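Local atomic coordinates of L-methionine gamma-lyase (Fusobacterium nucleatum subsp. nucleatum, PDB entry 6LXU), a protein that belongs to the pyridoxal-phosphate-dependent enzymes of the Cys/Met metabolism family and assembles from four copies of one chain. Residues Thr133-Ser138 with Lys144-Lys149; Val220-Val225 with Tyr254-Gly259. One frame throughout, in Å; residues are numbered along the deposited sequence.

Contact 1 of 2, residues Thr133-Ser138 with Lys144-Lys149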
ATOM      1  N   THR A 133     -37.015  20.767   4.342  1.00 12.77           N
ATOM      2  CA  THR A 133     -38.188  20.573   3.502  1.00 12.51           C
ATOM      3  C   THR A 133     -37.782  19.778   2.263  1.00 11.94           C
ATOM      4  O   THR A 133     -36.842  20.164   1.546  1.00 12.12           O
ATOM      5  CB  THR A 133     -38.791  21.915   3.061  1.00 13.24           C
ATOM      6  OG1 THR A 133     -39.110  22.695   4.218  1.00 13.68           O
ATOM      7  CG2 THR A 133     -40.067  21.706   2.250  1.00 13.76           C
ATOM      8  N   PHE A 134     -38.483  18.679   2.020  1.00 11.97           N
ATOM      9  CA  PHE A 134     -38.278  17.844   0.849  1.00 12.68           C
ATOM     10  C   PHE A 134     -39.344  18.177  -0.176  1.00 12.83           C
ATOM     11  O   PHE A 134     -40.545  18.085   0.115  1.00 13.89           O
ATOM     12  CB  PHE A 134     -38.372  16.374   1.223  1.00 13.04           C
ATOM     13  CG  PHE A 134     -37.333  15.942   2.209  1.00 13.34           C
ATOM     14  CD1 PHE A 134     -36.031  15.659   1.791  1.00 13.67           C
ATOM     15  CD2 PHE A 134     -37.637  15.840   3.559  1.00 13.99           C
ATOM     16  CE1 PHE A 134     -35.063  15.268   2.701  1.00 14.04           C
ATOM     17  CE2 PHE A 134     -36.666  15.444   4.471  1.00 13.98           C
ATOM     18  CZ  PHE A 134     -35.382  15.159   4.040  1.00 14.01           C
ATOM     19  N   VAL A 135     -38.904  18.580  -1.365  1.00 12.65           N
ATOM     20  CA  VAL A 135     -39.806  18.935  -2.467  1.00 13.10           C
ATOM     21  C   VAL A 135     -39.390  18.198  -3.733  1.00 13.08           C
ATOM     22  O   VAL A 135     -38.358  17.508  -3.766  1.00 13.36           O
ATOM     23  CB  VAL A 135     -39.805  20.456  -2.739  1.00 13.30           C
ATOM     24  CG1 VAL A 135     -40.099  21.242  -1.476  1.00 13.93           C
ATOM     25  CG2 VAL A 135     -38.481  20.936  -3.338  1.00 13.22           C
ATOM     26  N   ASP A 136     -40.203  18.324  -4.773  1.00 13.03           N
ATOM     27  CA  ASP A 136     -39.822  17.872  -6.099  1.00 13.41           C
ATOM     28  C   ASP A 136     -39.038  18.990  -6.766  1.00 12.37           C
ATOM     29  O   ASP A 136     -39.622  19.955  -7.263  1.00 12.92           O
ATOM     30  CB  ASP A 136     -41.074  17.544  -6.915  1.00 14.49           C
ATOM     31  CG  ASP A 136     -40.761  17.052  -8.320  1.00 15.76           C
ATOM     32  OD1 ASP A 136     -39.562  16.947  -8.674  1.00 15.29           O
ATOM     33  OD2 ASP A 136     -41.717  16.754  -9.071  1.00 18.82           O
ATOM     34  N   THR A 137     -37.707  18.862  -6.781  1.00 11.70           N
ATOM     35  CA  THR A 137     -36.875  19.917  -7.358  1.00 11.52           C
ATOM     36  C   THR A 137     -36.897  19.968  -8.899  1.00 11.40           C
ATOM     37  O   THR A 137     -36.313  20.881  -9.481  1.00 11.43           O
ATOM     38  CB  THR A 137     -35.423  19.895  -6.830  1.00 11.01           C
ATOM     39  OG1 THR A 137     -34.768  18.670  -7.195  1.00 11.22           O
ATOM     40  CG2 THR A 137     -35.387  20.077  -5.319  1.00 11.21           C
ATOM     41  N   SER A 138     -37.601  19.031  -9.548  1.00 12.41           N
ATOM     42  CA  SER A 138     -37.933  19.193 -10.975  1.00 13.61           C
ATOM     43  C   SER A 138     -39.080  20.182 -11.202  1.00 14.56           C
ATOM     44  O   SER A 138     -39.335  20.566 -12.340  1.00 15.51           O
ATOM     45  CB  SER A 138     -38.231  17.845 -11.647  1.00 14.38           C
ATOM     46  OG  SER A 138     -39.507  17.347 -11.293  1.00 15.01           O
ATOM     47  N   LYS A 144     -39.398  27.407  -5.438  1.00 14.44           N
ATOM     48  CA  LYS A 144     -39.645  28.822  -5.111  1.00 15.27           C
ATOM     49  C   LYS A 144     -40.500  28.957  -3.852  1.00 14.68           C
ATOM     50  O   LYS A 144     -40.191  29.750  -2.969  1.00 14.50           O
ATOM     51  CB  LYS A 144     -40.378  29.528  -6.252  1.00 16.77           C
ATOM     52  CG  LYS A 144     -39.575  29.731  -7.521  1.00 18.50           C
ATOM     53  CD  LYS A 144     -40.480  30.269  -8.618  1.00 20.12           C
ATOM     54  CE  LYS A 144     -39.844  30.159  -9.988  1.00 21.38           C
ATOM     55  NZ  LYS A 144     -40.624  30.909 -11.010  1.00 23.09           N
ATOM     56  N   ASN A 145     -41.560  28.161  -3.788  1.00 14.69           N
ATOM     57  CA  ASN A 145     -42.510  28.215  -2.666  1.00 16.02           C
ATOM     58  C   ASN A 145     -41.914  27.720  -1.341  1.00 15.77           C
ATOM     59  O   ASN A 145     -42.364  28.143  -0.281  1.00 16.28           O
ATOM     60  CB  ASN A 145     -43.786  27.420  -2.989  1.00 17.52           C
ATOM     61  CG  ASN A 145     -44.634  28.069  -4.074  1.00 19.17           C
ATOM     62  OD1 ASN A 145     -44.482  29.255  -4.388  1.00 20.80           O
ATOM     63  ND2 ASN A 145     -45.532  27.286  -4.655  1.00 20.99           N
ATOM     64  N   ALA A 146     -40.911  26.833  -1.402  1.00 14.77           N
ATOM     65  CA  ALA A 146     -40.237  26.309  -0.200  1.00 14.75           C
ATOM     66  C   ALA A 146     -39.182  27.242   0.381  1.00 14.38           C
ATOM     67  O   ALA A 146     -38.789  27.065   1.542  1.00 14.32           O
ATOM     68  CB  ALA A 146     -39.609  24.958  -0.504  1.00 14.75           C
ATOM     69  N   MET A 147     -38.691  28.208  -0.392  1.00 13.86           N
ATOM     70  CA  MET A 147     -37.660  29.133   0.079  1.00 13.79           C
ATOM     71  C   MET A 147     -38.153  29.952   1.266  1.00 14.62           C
ATOM     72  O   MET A 147     -39.296  30.433   1.258  1.00 15.83           O
ATOM     73  CB  MET A 147     -37.204  30.084  -1.039  1.00 13.07           C
ATOM     74  CG  MET A 147     -36.386  29.425  -2.147  1.00 13.10           C
ATOM     75  SD  MET A 147     -34.798  28.741  -1.626  1.00 12.72           S
ATOM     76  CE  MET A 147     -33.958  30.216  -1.056  1.00 13.47           C
ATOM     77  N   LYS A 148     -37.300  30.104   2.275  1.00 14.66           N
ATOM     78  CA  LYS A 148     -37.591  30.934   3.448  1.00 15.39           C
ATOM     79  C   LYS A 148     -36.411  31.833   3.727  1.00 15.05           C
ATOM     80  O   LYS A 148     -35.301  31.613   3.216  1.00 14.50           O
ATOM     81  CB  LYS A 148     -37.879  30.060   4.668  1.00 16.32           C
ATOM     82  CG  LYS A 148     -39.045  29.121   4.462  1.00 17.51           C
ATOM     83  CD  LYS A 148     -39.623  28.627   5.772  1.00 18.41           C
ATOM     84  CE  LYS A 148     -38.650  27.734   6.514  1.00 19.38           C
ATOM     85  NZ  LYS A 148     -39.208  27.300   7.820  1.00 20.03           N
ATOM     86  N   LYS A 149     -36.617  32.843   4.568  1.00 15.40           N
ATOM     87  CA  LYS A 149     -35.545  33.750   4.927  1.00 15.92           C
ATOM     88  C   LYS A 149     -34.332  33.017   5.522  1.00 14.19           C
ATOM     89  O   LYS A 149     -33.202  33.422   5.292  1.00 14.92           O
ATOM     90  CB  LYS A 149     -36.038  34.801   5.923  1.00 18.39           C
ATOM     91  CG  LYS A 149     -35.032  35.906   6.185  1.00 20.98           C
ATOM     92  CD  LYS A 149     -35.603  36.973   7.105  1.00 23.28           C
ATOM     93  CE  LYS A 149     -34.703  38.195   7.165  1.00 24.81           C
ATOM     94  NZ  LYS A 149     -34.758  39.003   5.912  1.00 26.21           N
TER

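Contact 2 of 2, residues Val220-Val225 with Tyr254-Gly259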
ATOM      1  N   VAL A 220     -11.502   1.981  -3.214  1.00  4.92           N
ATOM      2  CA  VAL A 220     -11.336   3.117  -2.308  1.00  5.14           C
ATOM      3  C   VAL A 220     -12.715   3.646  -1.935  1.00  5.10           C
ATOM      4  O   VAL A 220     -13.601   3.755  -2.792  1.00  5.71           O
ATOM      5  CB  VAL A 220     -10.546   4.248  -3.022  1.00  5.57           C
ATOM      6  CG1 VAL A 220     -10.526   5.528  -2.219  1.00  6.15           C
ATOM      7  CG2 VAL A 220      -9.119   3.836  -3.331  1.00  5.64           C
ATOM      8  N   ILE A 221     -12.875   4.016  -0.670  1.00  4.76           N
ATOM      9  CA  ILE A 221     -13.993   4.828  -0.206  1.00  4.59           C
ATOM     10  C   ILE A 221     -13.423   6.238  -0.000  1.00  4.37           C
ATOM     11  O   ILE A 221     -12.434   6.411   0.727  1.00  4.61           O
ATOM     12  CB  ILE A 221     -14.578   4.285   1.104  1.00  4.64           C
ATOM     13  CG1 ILE A 221     -15.060   2.826   0.980  1.00  4.82           C
ATOM     14  CG2 ILE A 221     -15.704   5.181   1.597  1.00  4.71           C
ATOM     15  CD1 ILE A 221     -16.251   2.581   0.078  1.00  5.05           C
ATOM     16  N   ALA A 222     -14.004   7.245  -0.666  1.00  4.25           N
ATOM     17  CA  ALA A 222     -13.462   8.606  -0.599  1.00  4.28           C
ATOM     18  C   ALA A 222     -14.466   9.619  -1.103  1.00  4.29           C
ATOM     19  O   ALA A 222     -15.346   9.299  -1.902  1.00  4.25           O
ATOM     20  CB  ALA A 222     -12.187   8.696  -1.425  1.00  4.36           C
ATOM     21  N   GLY A 223     -14.306  10.849  -0.630  1.00  4.37           N
ATOM     22  CA  GLY A 223     -15.141  11.968  -1.037  1.00  4.50           C
ATOM     23  C   GLY A 223     -14.294  13.158  -1.416  1.00  4.64           C
ATOM     24  O   GLY A 223     -13.150  13.291  -0.989  1.00  4.77           O
ATOM     25  N   LEU A 224     -14.892  14.045  -2.218  1.00  4.93           N
ATOM     26  CA  LEU A 224     -14.229  15.276  -2.646  1.00  5.32           C
ATOM     27  C   LEU A 224     -15.222  16.414  -2.648  1.00  5.52           C
ATOM     28  O   LEU A 224     -16.410  16.224  -2.929  1.00  5.76           O
ATOM     29  CB  LEU A 224     -13.615  15.129  -4.038  1.00  5.50           C
ATOM     30  CG  LEU A 224     -12.519  14.081  -4.179  1.00  5.76           C
ATOM     31  CD1 LEU A 224     -12.246  13.733  -5.623  1.00  5.97           C
ATOM     32  CD2 LEU A 224     -11.259  14.523  -3.476  1.00  5.89           C
ATOM     33  N   VAL A 225     -14.719  17.607  -2.327  1.00  5.62           N
ATOM     34  CA  VAL A 225     -15.486  18.848  -2.378  1.00  5.86           C
ATOM     35  C   VAL A 225     -14.724  19.844  -3.232  1.00  5.91           C
ATOM     36  O   VAL A 225     -13.509  19.931  -3.108  1.00  6.08           O
ATOM     37  CB  VAL A 225     -15.670  19.435  -0.957  1.00  6.12           C
ATOM     38  CG1 VAL A 225     -16.433  20.757  -0.990  1.00  6.38           C
ATOM     39  CG2 VAL A 225     -16.356  18.445  -0.027  1.00  6.25           C
ATOM     40  N   TYR A 254      -3.450   8.365  -3.171  1.00  4.37           N
ATOM     41  CA  TYR A 254      -2.633   7.904  -4.289  1.00  4.52           C
ATOM     42  C   TYR A 254      -3.460   7.035  -5.249  1.00  4.43           C
ATOM     43  O   TYR A 254      -3.396   7.230  -6.474  1.00  4.52           O
ATOM     44  CB  TYR A 254      -1.358   7.165  -3.810  1.00  4.65           C
ATOM     45  CG  TYR A 254      -0.557   6.767  -5.006  1.00  4.88           C
ATOM     46  CD1 TYR A 254       0.181   7.712  -5.705  1.00  5.08           C
ATOM     47  CD2 TYR A 254      -0.638   5.475  -5.531  1.00  5.01           C
ATOM     48  CE1 TYR A 254       0.818   7.386  -6.883  1.00  5.37           C
ATOM     49  CE2 TYR A 254       0.013   5.142  -6.704  1.00  5.27           C
ATOM     50  CZ  TYR A 254       0.720   6.114  -7.396  1.00  5.17           C
ATOM     51  OH  TYR A 254       1.323   5.861  -8.617  1.00  5.76           O
ATOM     52  N   TYR A 255      -4.225   6.087  -4.716  1.00  4.33           N
ATOM     53  CA  TYR A 255      -5.069   5.263  -5.579  1.00  4.46           C
ATOM     54  C   TYR A 255      -5.993   6.113  -6.448  1.00  4.36           C
ATOM     55  O   TYR A 255      -6.216   5.794  -7.615  1.00  4.31           O
ATOM     56  CB  TYR A 255      -5.904   4.280  -4.761  1.00  4.59           C
ATOM     57  CG  TYR A 255      -5.227   3.007  -4.284  1.00  4.72           C
ATOM     58  CD1 TYR A 255      -4.567   2.149  -5.164  1.00  5.09           C
ATOM     59  CD2 TYR A 255      -5.385   2.581  -2.968  1.00  4.84           C
ATOM     60  CE1 TYR A 255      -4.043   0.948  -4.720  1.00  5.28           C
ATOM     61  CE2 TYR A 255      -4.848   1.374  -2.530  1.00  5.11           C
ATOM     62  CZ  TYR A 255      -4.178   0.562  -3.418  1.00  5.23           C
ATOM     63  OH  TYR A 255      -3.625  -0.642  -3.015  1.00  5.54           O
ATOM     64  N   ILE A 256      -6.555   7.181  -5.885  1.00  4.30           N
ATOM     65  CA  ILE A 256      -7.482   8.016  -6.654  1.00  4.44           C
ATOM     66  C   ILE A 256      -6.727   8.842  -7.702  1.00  4.48           C
ATOM     67  O   ILE A 256      -7.168   8.922  -8.848  1.00  4.57           O
ATOM     68  CB  ILE A 256      -8.320   8.942  -5.759  1.00  4.60           C
ATOM     69  CG1 ILE A 256      -9.096   8.149  -4.696  1.00  4.63           C
ATOM     70  CG2 ILE A 256      -9.293   9.748  -6.616  1.00  4.74           C
ATOM     71  CD1 ILE A 256      -9.494   8.982  -3.507  1.00  4.82           C
ATOM     72  N   ILE A 257      -5.603   9.438  -7.323  1.00  4.43           N
ATOM     73  CA  ILE A 257      -4.747  10.104  -8.319  1.00  4.59           C
ATOM     74  C   ILE A 257      -4.447   9.150  -9.485  1.00  4.45           C
ATOM     75  O   ILE A 257      -4.546   9.518 -10.664  1.00  4.66           O
ATOM     76  CB  ILE A 257      -3.439  10.594  -7.662  1.00  4.83           C
ATOM     77  CG1 ILE A 257      -3.713  11.764  -6.715  1.00  5.14           C
ATOM     78  CG2 ILE A 257      -2.399  10.981  -8.714  1.00  5.18           C
ATOM     79  CD1 ILE A 257      -2.579  12.052  -5.765  1.00  5.37           C
ATOM     80  N   ARG A 258      -4.071   7.928  -9.131  1.00  4.44           N
ATOM     81  CA  ARG A 258      -3.760   6.915 -10.128  1.00  4.46           C
ATOM     82  C   ARG A 258      -4.989   6.617 -10.997  1.00  4.43           C
ATOM     83  O   ARG A 258      -4.883   6.547 -12.226  1.00  4.61           O
ATOM     84  CB  ARG A 258      -3.289   5.656  -9.424  1.00  4.51           C
ATOM     85  CG  ARG A 258      -2.708   4.617 -10.355  1.00  4.44           C
ATOM     86  CD  ARG A 258      -2.404   3.347  -9.615  1.00  4.55           C
ATOM     87  NE  ARG A 258      -1.382   2.515 -10.225  1.00  4.53           N
ATOM     88  CZ  ARG A 258      -1.532   1.331 -10.798  1.00  4.55           C
ATOM     89  NH1 ARG A 258      -2.755   0.839 -11.072  1.00  4.98           N
ATOM     90  NH2 ARG A 258      -0.465   0.640 -11.131  1.00  4.64           N
ATOM     91  N   GLY A 259      -6.146   6.436 -10.358  1.00  4.36           N
ATOM     92  CA  GLY A 259      -7.394   6.243 -11.090  1.00  4.57           C
ATOM     93  C   GLY A 259      -7.708   7.382 -12.041  1.00  4.66           C
ATOM     94  O   GLY A 259      -8.227   7.161 -13.151  1.00  4.67           O
TER

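Contact 1 of 2, residues Thr133-Ser138 with Lys144-Lys149
Val135 and Ala146 meet through single methyl groups, CG1 of Val135 lying 3.9 Å from CB of Ala146. The valine turns this branch anti to its carbonyl carbon and beside the backbone N (chi1 -53°), while CG2 fills the narrower place between N and carbonyl carbon. A looser second touch comes from Thr133, two residues back on the same side of the strand, whose CG2 stands 4.3 Å from CB of Ala146. The alanine methyl is therefore shared by two side chains of strand 131-135, and about 90 Å² is buried in all. With so short a side chain on the helix, the backbones come near: CA of Thr133 and CA of Ala146 are 7.1 Å apart. Val108, on the neighbouring strand 106-110, touches both Val135 and Ala146 and extends the apolar patch to the next strand of the sheet. The contact belongs to a beta-alpha-beta crossover at the edge of the large seven-stranded sheet of a fold type I enzyme: strand 131-135 is outermost within the chain, helix 140-146 packs against it, and the chain then passes over strand 106-110 to the parallel strand 151-157. Helical backbone angles end with Ala146, so the methyl sits on the last turn. The hydroxyl of Thr133 is turned to another task, a hydrogen bond between OG1 and NE2 of His106. Further along, the chain bends through an Asx turn, in which OD1 of Asp136 accepts from N of Ser138 at 3.0 Å and from OG of Ser138 at 2.6 Å. Both donors reach the carboxylate from one face, the amide from well above its plane (48°). Lys165 adds a salt bridge to that oxygen, and Glu142 of the helix accepts from the backbone N of Asp136.

Contact 2 of 2, residues Val220-Val225 with Tyr254-Gly259
Val220 and Tyr255 bring the backbones closest, CA to CA 7.4 Å, where the loop leading into strand 223-227 passes helix 250-260. That strand is the antiparallel member of the large, otherwise parallel sheet of the fold type I architecture, next to edge strand 82-86, and the contact joins its approach to a helix at the subunit interface. The two methyls of Val220 are divided between two helix residues. CG2 presses on the stem of Tyr255, 3.5 Å from its CB, and stays 4.0 Å from CD2 of the same ring, meeting it obliquely. CG1, anti to the valine's backbone N (chi1 171°), instead reaches CD1 of Ile256 at 3.8 Å. Beyond the valine the tyrosine ring runs on to another subunit, where its OH is hydrogen-bonded to NE2 of Gln251 of the second subunit. Tyr254 and Arg258 of the same helix both engage Asp219 of that second subunit, through a hydrogen bond and a salt bridge. Ile256 points at the loop and also touches Leu70 of helix 65-78. Its CG1 starts out anti to the carbonyl carbon, and the branch then runs extended (chi2 158°), which carries CD1 past Val220 to Ala222, the next residue of the segment that points at the helix. The backbone N of Ala222 is also hydrogen-bonded to OG1 of Thr211. At the alanine methyl, CD1 of Ile256 lies 3.4 Å from CB of Ala222, tighter than ordinary van der Waals contact.

Contacts 1 and 2 reach the same large sheet but lie on opposite sides of the chain's centre, 33 Å apart between centres and about 19 Å between nearest atoms. They also follow one another along the sequence: both segments of contact 1 precede those of contact 2. Contact 1 lies at the outer edge of the sheet, where no other subunit of the assembly reaches it; contact 2 is buried, within reach of all three other copies. Contact 2 is near the cofactor lysine through the hydrogen bond of Ala222 N to Thr211 OG1, Thr211 being directly before Lys212, which carries the pyridoxal phosphate.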